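Long-range contacts in Cwp19 (Clostridioides difficile, PDB 5OQ3), which carries a glycoside hydrolase domain with a TIM-barrel fold, the part modelled here, and may act on the bacterial cell wall: residues K341-Q346 and K375-L380; V318-G323 and S354-S359; L38-T43 and K52-L57; T68-V73 and H120-P125. All blocks are in the same frame, centred on the assembly; numbering follows the deposited sequence.

Interaction 1: K341-Q346 and K375-L380; sequences KEIVQQ and KDLKSL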
loop_
_atom_site.group_PDB
_atom_site.type_symbol
_atom_site.label_atom_id
_atom_site.label_comp_id
_atom_site.label_asym_id
_atom_site.label_seq_id
_atom_site.Cartn_x
_atom_site.Cartn_y
_atom_site.Cartn_z
ATOM N N LYS A 341 19.942 3.124 -10.381
ATOM C CA LYS A 341 20.889 3.211 -11.482
ATOM C C LYS A 341 20.409 2.537 -12.764
ATOM O O LYS A 341 20.845 2.917 -13.867
ATOM C CB LYS A 341 22.241 2.623 -11.033
ATOM C CG LYS A 341 23.351 2.745 -12.024
ATOM C CD LYS A 341 24.647 2.300 -11.389
ATOM C CE LYS A 341 24.745 0.793 -11.224
ATOM N NZ LYS A 341 26.185 0.382 -11.223
ATOM N N GLU A 342 19.473 1.586 -12.626
ATOM C CA GLU A 342 18.960 0.851 -13.786
ATOM C C GLU A 342 17.520 1.105 -14.030
ATOM O O GLU A 342 16.871 0.315 -14.727
ATOM C CB GLU A 342 19.227 -0.642 -13.676
ATOM C CG GLU A 342 18.584 -1.373 -12.520
ATOM C CD GLU A 342 18.889 -2.858 -12.545
ATOM O OE1 GLU A 342 17.948 -3.666 -12.563
ATOM O OE2 GLU A 342 20.097 -3.226 -12.538
ATOM N N ILE A 343 17.012 2.226 -13.543
ATOM C CA ILE A 343 15.577 2.414 -13.684
ATOM C C ILE A 343 15.157 2.576 -15.155
ATOM O O ILE A 343 14.079 2.125 -15.538
ATOM C CB ILE A 343 15.082 3.591 -12.813
ATOM C CG1 ILE A 343 13.537 3.589 -12.666
ATOM C CG2 ILE A 343 15.514 4.934 -13.355
ATOM C CD1 ILE A 343 12.923 2.300 -12.127
ATOM N N VAL A 344 15.967 3.212 -15.984
ATOM C CA VAL A 344 15.606 3.326 -17.398
ATOM C C VAL A 344 15.510 1.931 -18.031
ATOM O O VAL A 344 14.588 1.629 -18.777
ATOM C CB VAL A 344 16.591 4.250 -18.154
ATOM C CG1 VAL A 344 16.323 4.168 -19.647
ATOM C CG2 VAL A 344 16.424 5.686 -17.663
ATOM N N GLN A 345 16.475 1.085 -17.750
ATOM C CA GLN A 345 16.444 -0.295 -18.227
ATOM C C GLN A 345 15.185 -1.044 -17.756
ATOM O O GLN A 345 14.548 -1.770 -18.547
ATOM C CB GLN A 345 17.709 -1.022 -17.767
ATOM C CG GLN A 345 17.832 -2.435 -18.293
ATOM C CD GLN A 345 19.038 -3.181 -17.767
ATOM O OE1 GLN A 345 19.808 -2.644 -16.988
ATOM N NE2 GLN A 345 19.162 -4.454 -18.144
ATOM N N GLN A 346 14.829 -0.907 -16.482
ATOM C CA GLN A 346 13.633 -1.556 -15.989
ATOM C C GLN A 346 12.387 -1.078 -16.687
ATOM O O GLN A 346 11.577 -1.906 -17.097
ATOM C CB GLN A 346 13.535 -1.408 -14.460
ATOM C CG GLN A 346 14.611 -2.113 -13.675
ATOM C CD GLN A 346 14.238 -2.347 -12.206
ATOM O OE1 GLN A 346 13.291 -1.753 -11.666
ATOM N NE2 GLN A 346 15.051 -3.154 -11.527
ATOM N N LYS A 375 16.523 13.083 -13.602
ATOM C CA LYS A 375 16.911 13.087 -15.010
ATOM C C LYS A 375 16.431 11.816 -15.744
ATOM O O LYS A 375 15.947 11.894 -16.878
ATOM C CB LYS A 375 18.448 13.229 -15.113
ATOM C CG LYS A 375 19.008 13.281 -16.521
ATOM C CD LYS A 375 20.479 13.709 -16.516
ATOM C CE LYS A 375 21.426 12.620 -16.029
ATOM N NZ LYS A 375 21.970 11.810 -17.160
ATOM N N ASP A 376 16.560 10.658 -15.083
ATOM C CA ASP A 376 16.122 9.379 -15.678
ATOM C C ASP A 376 14.614 9.334 -15.885
ATOM O O ASP A 376 14.147 8.963 -16.987
ATOM C CB ASP A 376 16.618 8.204 -14.858
ATOM C CG ASP A 376 18.116 7.931 -15.068
ATOM O OD1 ASP A 376 18.687 8.388 -16.064
ATOM O OD2 ASP A 376 18.700 7.227 -14.250
ATOM N N LEU A 377 13.844 9.759 -14.881
ATOM C CA LEU A 377 12.401 9.779 -15.053
ATOM C C LEU A 377 11.974 10.800 -16.109
ATOM O O LEU A 377 11.104 10.497 -16.921
ATOM C CB LEU A 377 11.674 9.979 -13.715
ATOM C CG LEU A 377 11.331 8.659 -12.994
ATOM C CD1 LEU A 377 12.550 7.798 -12.758
ATOM C CD2 LEU A 377 10.594 8.938 -11.693
ATOM N N LYS A 378 12.594 11.982 -16.133
ATOM C CA LYS A 378 12.306 12.935 -17.215
ATOM C C LYS A 378 12.515 12.289 -18.577
ATOM O O LYS A 378 11.692 12.449 -19.480
ATOM C CB LYS A 378 13.168 14.197 -17.116
ATOM C CG LYS A 378 12.619 15.209 -16.142
ATOM C CD LYS A 378 13.419 16.507 -16.153
ATOM C CE LYS A 378 13.423 17.142 -14.772
ATOM N NZ LYS A 378 14.282 18.352 -14.699
ATOM N N SER A 379 13.604 11.547 -18.736
ATOM C CA SER A 379 13.872 10.918 -20.038
ATOM C C SER A 379 12.832 9.805 -20.388
ATOM O O SER A 379 12.483 9.606 -21.551
ATOM C CB SER A 379 15.306 10.420 -20.103
ATOM O OG SER A 379 15.473 9.313 -19.275
ATOM N N LEU A 380 12.299 9.119 -19.381
ATOM C CA LEU A 380 11.256 8.129 -19.623
ATOM C C LEU A 380 9.916 8.766 -19.935
ATOM O O LEU A 380 9.126 8.165 -20.659
ATOM C CB LEU A 380 11.100 7.256 -18.379
ATOM C CG LEU A 380 12.275 6.338 -18.082
ATOM C CD1 LEU A 380 12.157 5.752 -16.685
ATOM C CD2 LEU A 380 12.381 5.236 -19.125
HETATM O O HOH W 1 18.731 4.295 -15.406
#

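Interaction 2: V318-G323 and S354-S359; sequences VDLYIG and SEIKGS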
loop_
_atom_site.group_PDB
_atom_site.type_symbol
_atom_site.label_atom_id
_atom_site.label_comp_id
_atom_site.label_asym_id
_atom_site.label_seq_id
_atom_site.Cartn_x
_atom_site.Cartn_y
_atom_site.Cartn_z
ATOM N N VAL A 318 -7.942 -6.325 -14.812
ATOM C CA VAL A 318 -7.118 -5.775 -13.723
ATOM C C VAL A 318 -5.885 -5.086 -14.309
ATOM O O VAL A 318 -5.106 -5.686 -15.059
ATOM C CB VAL A 318 -6.688 -6.858 -12.714
ATOM C CG1 VAL A 318 -5.770 -6.266 -11.630
ATOM C CG2 VAL A 318 -7.908 -7.511 -12.142
ATOM N N ASP A 319 -5.736 -3.809 -13.980
ATOM C CA ASP A 319 -4.574 -3.050 -14.413
ATOM C C ASP A 319 -3.341 -3.397 -13.598
ATOM O O ASP A 319 -3.358 -3.394 -12.358
ATOM C CB ASP A 319 -4.871 -1.539 -14.343
ATOM C CG ASP A 319 -5.970 -1.102 -15.251
ATOM O OD1 ASP A 319 -6.119 -1.618 -16.375
ATOM O OD2 ASP A 319 -6.697 -0.184 -14.811
ATOM N N LEU A 320 -2.271 -3.683 -14.325
ATOM C CA LEU A 320 -0.988 -4.013 -13.726
ATOM C C LEU A 320 -0.024 -2.829 -13.772
ATOM O O LEU A 320 0.324 -2.343 -14.875
ATOM C CB LEU A 320 -0.377 -5.213 -14.453
ATOM C CG LEU A 320 1.053 -5.606 -14.070
ATOM C CD1 LEU A 320 1.186 -5.994 -12.595
ATOM C CD2 LEU A 320 1.489 -6.767 -14.971
ATOM N N TYR A 321 0.456 -2.421 -12.590
ATOM C CA TYR A 321 1.512 -1.400 -12.499
ATOM C C TYR A 321 2.667 -2.062 -11.775
ATOM O O TYR A 321 2.432 -2.827 -10.864
ATOM C CB TYR A 321 1.034 -0.134 -11.744
ATOM C CG TYR A 321 -0.301 0.430 -12.169
ATOM C CD1 TYR A 321 -0.594 0.660 -13.502
ATOM C CD2 TYR A 321 -1.269 0.719 -11.247
ATOM C CE1 TYR A 321 -1.813 1.185 -13.893
ATOM C CE2 TYR A 321 -2.497 1.273 -11.628
ATOM C CZ TYR A 321 -2.747 1.470 -12.936
ATOM O OH TYR A 321 -3.962 2.002 -13.284
ATOM N N ILE A 322 3.911 -1.743 -12.142
ATOM C CA ILE A 322 5.047 -2.306 -11.462
ATOM C C ILE A 322 5.530 -1.388 -10.361
ATOM O O ILE A 322 5.738 -0.185 -10.581
ATOM C CB ILE A 322 6.199 -2.580 -12.440
ATOM C CG1 ILE A 322 5.728 -3.459 -13.591
ATOM C CG2 ILE A 322 7.421 -3.120 -11.703
ATOM C CD1 ILE A 322 5.124 -4.792 -13.205
ATOM N N GLY A 323 5.664 -1.967 -9.147
ATOM C CA GLY A 323 6.284 -1.234 -8.064
ATOM C C GLY A 323 7.788 -1.212 -8.239
ATOM O O GLY A 323 8.448 -2.260 -8.241
ATOM N N SER A 354 2.460 -5.420 -23.123
ATOM C CA SER A 354 1.251 -4.650 -23.267
ATOM C C SER A 354 0.328 -4.708 -22.048
ATOM O O SER A 354 -0.495 -3.829 -21.841
ATOM C CB SER A 354 0.491 -5.085 -24.490
ATOM O OG SER A 354 0.006 -6.395 -24.371
ATOM N N GLU A 355 0.506 -5.736 -21.222
ATOM C CA GLU A 355 -0.302 -5.878 -20.005
ATOM C C GLU A 355 0.153 -4.922 -18.913
ATOM O O GLU A 355 -0.580 -4.694 -17.952
ATOM C CB GLU A 355 -0.211 -7.310 -19.478
ATOM C CG GLU A 355 -0.741 -8.352 -20.423
ATOM C CD GLU A 355 0.299 -8.854 -21.460
ATOM O OE1 GLU A 355 1.543 -8.474 -21.524
ATOM O OE2 GLU A 355 -0.174 -9.683 -22.238
ATOM N N ILE A 356 1.387 -4.390 -18.994
ATOM C CA ILE A 356 1.857 -3.446 -17.992
ATOM C C ILE A 356 1.391 -2.038 -18.365
ATOM O O ILE A 356 1.610 -1.601 -19.493
ATOM C CB ILE A 356 3.359 -3.546 -17.776
ATOM C CG1 ILE A 356 3.694 -4.911 -17.202
ATOM C CG2 ILE A 356 3.825 -2.423 -16.861
ATOM C CD1 ILE A 356 5.162 -5.234 -17.116
ATOM N N LYS A 357 0.714 -1.375 -17.422
ATOM C CA LYS A 357 0.049 -0.092 -17.656
ATOM C C LYS A 357 0.706 1.088 -16.975
ATOM O O LYS A 357 0.206 2.186 -17.005
ATOM C CB LYS A 357 -1.420 -0.202 -17.269
ATOM C CG LYS A 357 -2.211 -1.316 -17.902
ATOM C CD LYS A 357 -2.322 -1.148 -19.374
ATOM C CE LYS A 357 -3.097 -2.293 -20.043
ATOM N NZ LYS A 357 -4.387 -2.652 -19.401
ATOM N N GLY A 358 1.879 0.834 -16.381
ATOM C CA GLY A 358 2.695 1.864 -15.787
ATOM C C GLY A 358 3.412 1.418 -14.542
ATOM O O GLY A 358 3.647 0.209 -14.407
ATOM N N SER A 359 3.785 2.368 -13.679
ATOM C CA SER A 359 4.700 2.159 -12.569
ATOM C C SER A 359 4.258 3.000 -11.365
ATOM O O SER A 359 3.641 4.070 -11.534
ATOM C CB SER A 359 6.112 2.598 -12.917
ATOM O OG SER A 359 6.725 1.781 -13.905
HETATM O O HOH W 2 -3.126 -4.468 -17.169
HETATM O O HOH W 3 -6.016 -0.530 -19.423
#

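Interaction 3: L38-T43 and K52-L57; sequences LDWPKT and KEYTDL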
loop_
_atom_site.group_PDB
_atom_site.type_symbol
_atom_site.label_atom_id
_atom_site.label_comp_id
_atom_site.label_asym_id
_atom_site.label_seq_id
_atom_site.Cartn_x
_atom_site.Cartn_y
_atom_site.Cartn_z
ATOM N N LEU A 38 8.251 9.457 6.680
ATOM C CA LEU A 38 9.255 9.048 5.676
ATOM C C LEU A 38 9.364 10.053 4.518
ATOM O O LEU A 38 10.445 10.567 4.222
ATOM C CB LEU A 38 8.937 7.654 5.129
ATOM C CG LEU A 38 9.943 7.093 4.132
ATOM C CD1 LEU A 38 11.252 6.768 4.857
ATOM C CD2 LEU A 38 9.390 5.881 3.355
ATOM N N ASP A 39 8.242 10.301 3.849
ATOM C CA ASP A 39 8.190 11.229 2.742
ATOM C C ASP A 39 7.572 12.581 3.081
ATOM O O ASP A 39 8.004 13.579 2.549
ATOM C CB ASP A 39 7.380 10.655 1.579
ATOM C CG ASP A 39 7.985 9.390 0.977
ATOM O OD1 ASP A 39 9.135 9.426 0.529
ATOM O OD2 ASP A 39 7.349 8.317 1.010
ATOM N N TRP A 40 6.518 12.588 3.899
ATOM C CA TRP A 40 5.811 13.804 4.296
ATOM C C TRP A 40 5.009 13.493 5.577
ATOM O O TRP A 40 4.512 12.350 5.699
ATOM C CB TRP A 40 4.844 14.240 3.182
ATOM C CG TRP A 40 4.097 15.487 3.522
ATOM C CD1 TRP A 40 4.538 16.773 3.405
ATOM C CD2 TRP A 40 2.821 15.553 4.169
ATOM N NE1 TRP A 40 3.601 17.624 3.897
ATOM C CE2 TRP A 40 2.533 16.905 4.371
ATOM C CE3 TRP A 40 1.868 14.585 4.562
ATOM C CZ2 TRP A 40 1.354 17.335 4.975
ATOM C CZ3 TRP A 40 0.693 15.024 5.169
ATOM C CH2 TRP A 40 0.465 16.378 5.395
ATOM N N PRO A 41 4.838 14.437 6.503
ATOM C CA PRO A 41 5.548 15.731 6.570
ATOM C C PRO A 41 6.890 15.601 7.249
ATOM O O PRO A 41 7.039 14.768 8.136
ATOM C CB PRO A 41 4.601 16.576 7.433
ATOM C CG PRO A 41 3.980 15.600 8.367
ATOM C CD PRO A 41 3.845 14.305 7.585
ATOM N N LYS A 42 7.859 16.421 6.837
ATOM C CA LYS A 42 9.169 16.424 7.483
ATOM C C LYS A 42 9.047 17.091 8.851
ATOM O O LYS A 42 9.741 16.699 9.791
ATOM C CB LYS A 42 10.156 17.188 6.605
ATOM C CG LYS A 42 11.614 17.105 7.006
ATOM C CD LYS A 42 12.432 18.166 6.268
ATOM C CE LYS A 42 13.674 17.584 5.601
ATOM N NZ LYS A 42 14.617 16.951 6.562
ATOM N N THR A 43 8.185 18.107 8.949
ATOM C CA THR A 43 8.036 18.913 10.172
ATOM C C THR A 43 6.722 18.572 10.886
ATOM O O THR A 43 5.695 18.417 10.225
ATOM C CB THR A 43 8.020 20.419 9.811
ATOM O OG1 THR A 43 9.196 20.743 9.048
ATOM C CG2 THR A 43 7.963 21.294 11.057
ATOM N N LYS A 52 3.686 23.723 2.853
ATOM C CA LYS A 52 4.734 24.052 1.875
ATOM C C LYS A 52 5.597 22.820 1.514
ATOM O O LYS A 52 5.976 22.639 0.353
ATOM C CB LYS A 52 5.593 25.203 2.401
ATOM C CG LYS A 52 6.784 25.530 1.528
ATOM C CD LYS A 52 6.435 26.171 0.190
ATOM C CE LYS A 52 7.539 27.121 -0.268
ATOM N NZ LYS A 52 8.947 26.672 0.026
ATOM N N GLU A 53 5.932 21.988 2.504
ATOM C CA GLU A 53 6.654 20.752 2.233
ATOM C C GLU A 53 5.908 19.861 1.203
ATOM O O GLU A 53 6.507 19.325 0.291
ATOM C CB GLU A 53 6.910 19.973 3.527
ATOM C CG GLU A 53 8.031 20.536 4.355
ATOM C CD GLU A 53 8.039 20.107 5.807
ATOM O OE1 GLU A 53 7.162 19.337 6.249
ATOM O OE2 GLU A 53 8.975 20.572 6.512
ATOM N N TYR A 54 4.572 19.806 1.303
ATOM C CA TYR A 54 3.775 19.019 0.377
ATOM C C TYR A 54 3.743 19.611 -1.026
ATOM O O TYR A 54 3.966 18.880 -2.010
ATOM C CB TYR A 54 2.374 18.863 0.871
ATOM C CG TYR A 54 1.508 17.995 -0.008
ATOM C CD1 TYR A 54 1.733 16.612 -0.122
ATOM C CD2 TYR A 54 0.485 18.545 -0.741
ATOM C CE1 TYR A 54 0.909 15.799 -0.908
ATOM C CE2 TYR A 54 -0.338 17.778 -1.512
ATOM C CZ TYR A 54 -0.121 16.394 -1.601
ATOM O OH TYR A 54 -0.968 15.618 -2.321
ATOM N N THR A 55 3.494 20.915 -1.127
ATOM C CA THR A 55 3.438 21.494 -2.473
ATOM C C THR A 55 4.791 21.462 -3.174
ATOM O O THR A 55 4.873 21.259 -4.371
ATOM C CB THR A 55 2.795 22.900 -2.514
ATOM O OG1 THR A 55 3.483 23.747 -1.610
ATOM C CG2 THR A 55 1.331 22.823 -2.141
ATOM N N ASP A 56 5.850 21.686 -2.420
ATOM C CA ASP A 56 7.181 21.588 -2.988
ATOM C C ASP A 56 7.465 20.167 -3.481
ATOM O O ASP A 56 8.074 19.970 -4.536
ATOM C CB ASP A 56 8.241 21.954 -1.938
ATOM C CG ASP A 56 8.360 23.465 -1.684
ATOM O OD1 ASP A 56 7.784 24.302 -2.449
ATOM O OD2 ASP A 56 9.087 23.794 -0.702
ATOM N N LEU A 57 7.015 19.178 -2.720
ATOM C CA LEU A 57 7.176 17.779 -3.114
ATOM C C LEU A 57 6.386 17.499 -4.403
ATOM O O LEU A 57 6.929 16.957 -5.359
ATOM C CB LEU A 57 6.836 16.848 -1.965
ATOM C CG LEU A 57 6.899 15.339 -2.238
ATOM C CD1 LEU A 57 8.327 14.947 -2.630
ATOM C CD2 LEU A 57 6.431 14.557 -1.032
#

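Interaction 4: T68-V73 and H120-P125; sequences TAVVQV and HAWFNP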
loop_
_atom_site.group_PDB
_atom_site.type_symbol
_atom_site.label_atom_id
_atom_site.label_comp_id
_atom_site.label_asym_id
_atom_site.label_seq_id
_atom_site.Cartn_x
_atom_site.Cartn_y
_atom_site.Cartn_z
ATOM N N THR A 68 0.422 10.859 -10.503
ATOM C CA THR A 68 -0.444 10.268 -9.453
ATOM C C THR A 68 0.314 10.254 -8.143
ATOM O O THR A 68 1.448 9.743 -8.117
ATOM C CB THR A 68 -0.891 8.832 -9.842
ATOM O OG1 THR A 68 -1.595 8.874 -11.089
ATOM C CG2 THR A 68 -1.832 8.241 -8.776
ATOM N N ALA A 69 -0.314 10.749 -7.077
ATOM C CA ALA A 69 0.268 10.722 -5.737
ATOM C C ALA A 69 -0.512 9.682 -4.953
ATOM O O ALA A 69 -1.732 9.741 -4.886
ATOM C CB ALA A 69 0.128 12.089 -5.073
ATOM N N VAL A 70 0.171 8.768 -4.335
ATOM C CA VAL A 70 -0.432 7.681 -3.518
ATOM C C VAL A 70 -0.019 7.974 -2.076
ATOM O O VAL A 70 1.149 7.743 -1.682
ATOM C CB VAL A 70 0.034 6.290 -3.969
ATOM C CG1 VAL A 70 -0.677 5.219 -3.137
ATOM C CG2 VAL A 70 -0.277 6.060 -5.453
ATOM N N VAL A 71 -0.937 8.593 -1.313
ATOM C CA VAL A 71 -0.579 9.244 -0.044
ATOM C C VAL A 71 -1.163 8.455 1.118
ATOM O O VAL A 71 -2.359 8.174 1.117
ATOM C CB VAL A 71 -1.106 10.689 -0.043
ATOM C CG1 VAL A 71 -0.728 11.372 1.265
ATOM C CG2 VAL A 71 -0.528 11.446 -1.265
ATOM N N GLN A 72 -0.334 8.092 2.083
ATOM C CA GLN A 72 -0.694 7.221 3.212
ATOM C C GLN A 72 -1.488 7.990 4.247
ATOM O O GLN A 72 -0.936 8.665 5.089
ATOM C CB GLN A 72 0.601 6.638 3.795
ATOM C CG GLN A 72 0.425 5.478 4.748
ATOM C CD GLN A 72 1.739 4.896 5.169
ATOM O OE1 GLN A 72 2.740 5.624 5.241
ATOM N NE2 GLN A 72 1.752 3.595 5.496
ATOM N N VAL A 73 -2.817 7.867 4.145
ATOM C CA VAL A 73 -3.742 8.553 5.019
ATOM C C VAL A 73 -4.043 7.790 6.315
ATOM O O VAL A 73 -4.572 8.364 7.251
ATOM C CB VAL A 73 -5.049 8.939 4.305
ATOM C CG1 VAL A 73 -4.780 9.851 3.101
ATOM C CG2 VAL A 73 -5.909 7.754 3.901
ATOM N N HIS A 120 -4.576 8.995 -4.881
ATOM C CA HIS A 120 -5.022 7.711 -4.319
ATOM C C HIS A 120 -4.730 7.733 -2.815
ATOM O O HIS A 120 -3.612 7.938 -2.391
ATOM C CB HIS A 120 -4.339 6.514 -4.955
ATOM C CG HIS A 120 -4.712 6.296 -6.387
ATOM N ND1 HIS A 120 -4.593 5.066 -6.997
ATOM C CD2 HIS A 120 -5.227 7.132 -7.327
ATOM C CE1 HIS A 120 -4.996 5.168 -8.249
ATOM N NE2 HIS A 120 -5.377 6.404 -8.481
ATOM N N ALA A 121 -5.763 7.535 -2.009
ATOM C CA ALA A 121 -5.657 7.434 -0.555
ATOM C C ALA A 121 -5.209 6.038 -0.171
ATOM O O ALA A 121 -5.907 5.053 -0.472
ATOM C CB ALA A 121 -7.003 7.755 0.077
ATOM N N TRP A 122 -4.045 5.958 0.490
ATOM C CA TRP A 122 -3.445 4.718 0.890
ATOM C C TRP A 122 -3.722 4.438 2.384
ATOM O O TRP A 122 -3.454 5.275 3.249
ATOM C CB TRP A 122 -1.970 4.771 0.535
ATOM C CG TRP A 122 -0.975 3.886 1.192
ATOM C CD1 TRP A 122 -1.187 2.668 1.808
ATOM C CD2 TRP A 122 0.431 4.103 1.219
ATOM N NE1 TRP A 122 -0.001 2.172 2.261
ATOM C CE2 TRP A 122 1.000 3.031 1.927
ATOM C CE3 TRP A 122 1.269 5.125 0.768
ATOM C CZ2 TRP A 122 2.385 2.921 2.156
ATOM C CZ3 TRP A 122 2.636 5.037 1.018
ATOM C CH2 TRP A 122 3.174 3.941 1.704
ATOM N N PHE A 123 -4.216 3.235 2.617
ATOM C CA PHE A 123 -4.569 2.739 3.950
ATOM C C PHE A 123 -3.791 1.461 4.279
ATOM O O PHE A 123 -3.624 0.578 3.414
ATOM C CB PHE A 123 -6.057 2.386 4.007
ATOM C CG PHE A 123 -6.987 3.515 3.684
ATOM C CD1 PHE A 123 -7.321 3.844 2.357
ATOM C CD2 PHE A 123 -7.661 4.175 4.696
ATOM C CE1 PHE A 123 -8.194 4.860 2.075
ATOM C CE2 PHE A 123 -8.530 5.204 4.408
ATOM C CZ PHE A 123 -8.828 5.534 3.090
ATOM N N ASN A 124 -3.385 1.324 5.548
ATOM C CA ASN A 124 -2.905 0.052 6.092
ATOM C C ASN A 124 -4.084 -0.539 6.898
ATOM O O ASN A 124 -4.505 0.065 7.871
ATOM C CB ASN A 124 -1.651 0.276 6.925
ATOM C CG ASN A 124 -1.120 -1.009 7.520
ATOM O OD1 ASN A 124 -1.890 -1.828 8.048
ATOM N ND2 ASN A 124 0.222 -1.165 7.498
ATOM N N PRO A 125 -4.673 -1.671 6.467
ATOM C CA PRO A 125 -5.907 -2.083 7.129
ATOM C C PRO A 125 -5.738 -2.556 8.590
ATOM O O PRO A 125 -6.540 -2.154 9.436
ATOM C CB PRO A 125 -6.424 -3.235 6.229
ATOM C CG PRO A 125 -5.260 -3.657 5.411
ATOM C CD PRO A 125 -4.381 -2.472 5.263
#

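Interaction 1: K341-Q346 and K375-L380
Ile343 and Val344, in the first turn of helix 343-350, pack against Asp376, Leu377 and Leu380 of helix 371-381, a largely apolar helix-to-helix contact on the outside of the barrel with a water bridge beside it. Asp376 sits in the middle: its CB lies 3.8 Å from Ile343 CG2 and equally close to Val344 CG2, so the two branched side chains share one methylene. Val344 meets Asp376 at about a right angle with the branch that stands anti to its carbonyl carbon. Its other methyl, CG1, comes within 4.1 Å of Leu380 CD2, one helical turn further on. Toward the barrel, Ile343 CG2 touches Leu377 CD1 at 4.2 Å, and both residues also rest on Tyr361 of strand 356-361.

The polar part runs through water 1. It accepts from Val344 N at 3.0 Å and donates both to Lys341 O and to Asp376 OD2, the latter at 3.2 Å. The carboxylate is thereby tied to a backbone N-H at the start of helix 343-350, whose dipole would probably favour its negative charge. Glu342, at the N-cap position, holds Gln346 NE2 with its OE1 and also takes Ile295 N. Helices that follow consecutive strands and pack side by side around the sheet are the outer layer of a TIM barrel, here after its last two strands.

Interaction 2: V318-G323 and S354-S359
Leu320 O receives Lys357 N at 2.8 Å in an almost straight bond, and two residues along, Ile322 N donates to Gly358 O at 3.0 Å. Between these parallel strands the bonds skip a residue on the 356-359 side, as in a beta bulge. Lys357 has a psi of only 7°, which kinks the strand, and Gly358 follows with a phi of 144°, a conformation open mainly to glycine.

Ile356 fills the space beside Leu320 and Ile322. Its CG1 comes to 3.6 Å from Leu320 CD2, while CG2, the branch anti to the backbone N, lies 3.9 Å from Ile322 CG1. Away from this apolar group, the Tyr321 ring turns an edge to the bulge: Lys357 C and Gly358 N lie near its plane, and Lys357 CB is 3.7 Å from Tyr321 CE1.

The lysine chain bends at chi2 (-64°) and again at chi4, carrying NZ back to the start of the other strand. Its salt bridge to Asp319 OD1 is long, 3.6 Å, and water 3 spans the pair by accepting from NZ and donating to OD1. Water 2 accepts from both Lys357 NZ and Leu320 N, and lies 2.7 Å from Glu355 O.

Further out, Ser359 OG bonds to Gln324 OE1. Leu320 and Ile322 lean on helix 302-313, Asn350 of helix 343-350 covers Ile322, Ile356 and Ser359, and Tyr321 meets Tyr286 of strand 286-287, which flanks strand 319-324 on the side away from 356-361.

Interaction 3: L38-T43 and K52-L57
Trp40 and Pro41, joined by a cis peptide bond, pass Tyr54 and Glu53 in reversed order, with Trp40 CA 6.8 Å from Tyr54 CA and Pro41 CA 6.7 Å from Glu53 CA. Glu53 reaches across to Lys42 and Thr43. Its chain is extended beyond CG (chi2 161°), which brings the carboxylate to Thr43: OE2 takes the proton of Thr43 OG1 on its syn lone pair at 2.6 Å, and OE1 accepts Thr43 N at 3.1 Å, also from the syn side. Lys42 N adds a weak bond to the same OE1. Two oxygens held by one threonine leave the carboxylate little room to turn.

Residues 38-43 belong to the loop that carries the TIM barrel from its first strand, 27-32, into helix 47-63. Trp40 packs against helix 47-63 and also touches Pro104 and Leu108 of helix 104-114. Its indole is sandwiched, with Pro41 CB 3.7 Å above one face and Tyr54 on the opposite face. The tyrosine presents its edge in a T-shaped pair, planes at 64° and centroids 5.5 Å apart, while Tyr54 CB lies 3.5 Å from Trp40 NE1. The indole N-H is used by Gln50 O, in the preceding turn of the helix, and Tyr54 OH bonds to Leu108 O. Toward the start of 38-43, Leu57 CD2 packs on Asp39 O, and the Asp39 carboxylate bonds to Ser33 N, Ser363 OG and Lys365 N.

Interaction 4: T68-V73 and H120-P125
Val70 CG1 packs 3.9 Å from Trp122 CB, the two side chains crossing at about a right angle, between the second and third strands of the TIM barrel. Alongside it, the extended Gln72 chain lies over one face of the indole: CB makes a CH-pi contact 3.7 Å from the centroid of the six-membered ring, and the amide stacks on the aromatic plane at 17°. Val70, Gln72, His120 and Trp122 line the inner face of the sheet. On the outer side, Val73 CG2 sits over the face of Phe123, 3.8 Å from the ring centroid, and also touches Ala121 CB. Near the start of the strands, Thr68 CG2 covers a face of the His120 imidazole in another CH-pi contact.

Backbone hydrogen bonds join the two parallel strands: Ala69 O accepts His120 N at 2.9 Å, His120 O accepts Val71 N, and Val71 O accepts Trp122 N. The last of the set, Val73 N to Trp122 O, is 2.8 Å long but bent to 134°, where the chain turns a corner. The polar ends find partners beyond the two strands. Gln72 OE1 takes Ser33 OG and Val35 N, His120 ND1 pairs with Tyr286 OH, and Trp122 NE1 bonds to Asp190 OD1.

Overall arrangement
All four contacts build one TIM barrel. Interactions 2 and 4 are strand pairs of its closed sheet, strands seven and eight and strands two and three, with centres about 18 Å apart. Tyr286 connects them inside: it meets Tyr321 of interaction 2 and His120 of interaction 4. Interaction 1 joins the outer helices that follow strands seven and eight; its centre is about 17 Å from interaction 2, whose chain segments alternate with its own. Interaction 3, centred about 15 Å from interaction 4, ties the loop after the first strand to the next helix. Ser33 links these two, bonding to Asp39 and Gln72. No ligand marks a substrate site in these contacts.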